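Local coordinates for protein GIL01 gp7 (Bacillus phage pGIL01, PDB 6N7O) that inhibits the LexA repressor of its Bacillus host, probably by binding it directly, and forms a small helical dimer in the crystal, at residues A[5-10]-A[29-34]. Residues are numbered along the deposited sequence; the frame is centred on the assembly and turned at random.
Sequences DKLLDF and DRLMQV
The Phe10 ring carries Arg30 on one face. Arg30 CB sits 3.7 Å from the ring centroid, a CH-pi contact 20° off the normal. The Arg30 chain bends at chi2 and chi3, and its guanidinium turns back along the ring rim. NE and NH2 come near CD1 of Phe10. The two planes are 65° apart, not stacked, although Phe10 CG lies over one face of the guanidinium. At the guanidinium edge, in its plane, NH2 donates to a water that donates to Lys6 O. Arg30 NH1 donates a hydrogen bond to Gln33 OE1 (3.0 Å), the donor tilted from the carbonyl plane. Arg30 NE forms a salt bridge with Glu13 OE2, one turn beyond Phe10 on the same helix. These partners probably fix the rotation of the guanidinium.

Leu31 CD2 approaches Phe10 obliquely, 3.8 Å from CE2. Val34 fills the next turn: its CG1, anti to the backbone N, packs 4.1 Å from Leu7 CB, and CG2 meets the Lys6 carbonyl. Leu7 CD1 touches Leu31 CD2 more loosely. Beside Val34, the extended Lys6 chain carries NZ to two waters, one donating to Gln33 O and the other to Val34 O.

The contact pairs helix 2-16 with helix 24-34 in a helical hairpin, the segments nearly antiparallel at 158°, their axes 9.8 Å apart at closest approach. Strand 21-23 lies in the connection. The second subunit covers the apolar side: its Thr35 packs on Leu7, its own Leu31 on Phe10, and its Ile11 on Leu31 of this chain, so the hairpin core continues into the dimer interface.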
loop_
_atom_site.group_PDB
_atom_site.type_symbol
_atom_site.label_atom_id
_atom_site.label_comp_id
_atom_site.label_asym_id
_atom_site.label_seq_id
_atom_site.Cartn_x
_atom_site.Cartn_y
_atom_site.Cartn_z
ATOM N N ASP A 5 12.177 -1.896 0.194
ATOM C CA ASP A 5 12.481 -1.106 -0.992
ATOM C C ASP A 5 11.296 -1.085 -1.949
ATOM O O ASP A 5 10.982 -0.047 -2.540
ATOM C CB ASP A 5 13.735 -1.646 -1.685
ATOM C CG ASP A 5 15.017 -1.407 -0.869
ATOM O OD1 ASP A 5 15.057 -0.456 -0.054
ATOM O OD2 ASP A 5 15.990 -2.175 -1.049
ATOM N N LYS A 6 10.608 -2.222 -2.096
ATOM C CA LYS A 6 9.421 -2.247 -2.948
ATOM C C LYS A 6 8.324 -1.368 -2.376
ATOM O O LYS A 6 7.590 -0.709 -3.123
ATOM C CB LYS A 6 8.904 -3.676 -3.114
ATOM C CG LYS A 6 9.784 -4.598 -3.907
ATOM C CD LYS A 6 9.169 -5.986 -3.918
ATOM C CE LYS A 6 9.953 -6.943 -4.777
ATOM N NZ LYS A 6 9.219 -8.232 -4.898
ATOM N N LEU A 7 8.179 -1.359 -1.050
ATOM C CA LEU A 7 7.177 -0.493 -0.443
ATOM C C LEU A 7 7.499 0.969 -0.708
ATOM O O LEU A 7 6.629 1.742 -1.116
ATOM C CB LEU A 7 7.081 -0.773 1.059
ATOM C CG LEU A 7 6.092 0.109 1.832
ATOM C CD1 LEU A 7 4.665 -0.055 1.275
ATOM C CD2 LEU A 7 6.122 -0.229 3.327
ATOM N N LEU A 8 8.755 1.370 -0.489
ATOM C CA LEU A 8 9.136 2.752 -0.761
ATOM C C LEU A 8 8.918 3.115 -2.230
ATOM O O LEU A 8 8.469 4.225 -2.536
ATOM C CB LEU A 8 10.586 2.981 -0.343
ATOM C CG LEU A 8 10.739 3.184 1.172
ATOM C CD1 LEU A 8 12.191 3.213 1.616
ATOM C CD2 LEU A 8 10.018 4.459 1.630
ATOM N N ASP A 9 9.206 2.191 -3.151
ATOM C CA ASP A 9 8.962 2.498 -4.560
ATOM C C ASP A 9 7.474 2.663 -4.858
ATOM O O ASP A 9 7.104 3.484 -5.711
ATOM C CB ASP A 9 9.587 1.430 -5.468
ATOM C CG ASP A 9 11.096 1.616 -5.631
ATOM O OD1 ASP A 9 11.614 2.694 -5.272
ATOM O OD2 ASP A 9 11.776 0.691 -6.120
ATOM N N PHE A 10 6.596 1.918 -4.165
ATOM C CA PHE A 10 5.165 2.143 -4.340
ATOM C C PHE A 10 4.768 3.500 -3.784
ATOM O O PHE A 10 3.988 4.225 -4.412
ATOM C CB PHE A 10 4.360 1.020 -3.672
ATOM C CG PHE A 10 2.866 1.158 -3.826
ATOM C CD1 PHE A 10 2.303 1.565 -5.031
ATOM C CD2 PHE A 10 2.017 0.852 -2.771
ATOM C CE1 PHE A 10 0.924 1.663 -5.174
ATOM C CE2 PHE A 10 0.638 0.943 -2.909
ATOM C CZ PHE A 10 0.084 1.361 -4.105
ATOM N N ASP A 29 -3.925 -4.408 -5.252
ATOM C CA ASP A 29 -3.095 -5.188 -6.168
ATOM C C ASP A 29 -1.616 -4.902 -5.937
ATOM O O ASP A 29 -0.799 -5.824 -5.877
ATOM C CB ASP A 29 -3.456 -4.891 -7.623
ATOM C CG ASP A 29 -4.738 -5.579 -8.073
ATOM O OD1 ASP A 29 -5.282 -6.422 -7.328
ATOM O OD2 ASP A 29 -5.201 -5.277 -9.195
ATOM N N ARG A 30 -1.254 -3.624 -5.804
ATOM C CA ARG A 30 0.162 -3.276 -5.666
ATOM C C ARG A 30 0.732 -3.771 -4.340
ATOM O O ARG A 30 1.880 -4.243 -4.286
ATOM C CB ARG A 30 0.358 -1.768 -5.796
ATOM C CG ARG A 30 0.051 -1.242 -7.185
ATOM C CD ARG A 30 1.167 -1.544 -8.181
ATOM N NE ARG A 30 2.364 -0.744 -7.910
ATOM C CZ ARG A 30 3.502 -1.250 -7.442
ATOM N NH1 ARG A 30 3.590 -2.549 -7.195
ATOM N NH2 ARG A 30 4.552 -0.466 -7.220
ATOM N N LEU A 31 -0.037 -3.644 -3.255
ATOM C CA LEU A 31 0.450 -4.097 -1.957
ATOM C C LEU A 31 0.591 -5.616 -1.930
ATOM O O LEU A 31 1.503 -6.148 -1.288
ATOM C CB LEU A 31 -0.478 -3.616 -0.844
ATOM C CG LEU A 31 -0.500 -2.100 -0.614
ATOM C CD1 LEU A 31 -1.527 -1.721 0.418
ATOM C CD2 LEU A 31 0.890 -1.631 -0.182
ATOM N N MET A 32 -0.293 -6.337 -2.619
ATOM C CA MET A 32 -0.102 -7.777 -2.712
ATOM C C MET A 32 1.156 -8.114 -3.495
ATOM O O MET A 32 1.825 -9.107 -3.192
ATOM C CB MET A 32 -1.329 -8.429 -3.338
ATOM C CG MET A 32 -2.531 -8.360 -2.423
ATOM S SD MET A 32 -3.916 -9.297 -3.064
ATOM C CE MET A 32 -3.167 -10.918 -3.200
ATOM N N GLN A 33 1.511 -7.288 -4.483
ATOM C CA GLN A 33 2.791 -7.471 -5.151
ATOM C C GLN A 33 3.949 -7.176 -4.209
ATOM O O GLN A 33 4.953 -7.894 -4.204
ATOM C CB GLN A 33 2.878 -6.583 -6.383
ATOM C CG GLN A 33 1.888 -6.944 -7.477
ATOM C CD GLN A 33 1.995 -6.019 -8.683
ATOM O OE1 GLN A 33 2.118 -4.801 -8.545
ATOM N NE2 GLN A 33 1.966 -6.600 -9.874
ATOM N N VAL A 34 3.823 -6.124 -3.400
ATOM C CA VAL A 34 4.908 -5.752 -2.492
ATOM C C VAL A 34 5.167 -6.859 -1.480
ATOM O O VAL A 34 6.324 -7.166 -1.151
ATOM C CB VAL A 34 4.572 -4.421 -1.800
ATOM C CG1 VAL A 34 5.546 -4.164 -0.654
ATOM C CG2 VAL A 34 4.592 -3.283 -2.812
HETATM O O HOH W 1 6.797 -1.226 -5.682
HETATM O O HOH W 2 8.295 -8.919 -2.256
HETATM O O HOH W 3 7.027 -8.364 -6.325
#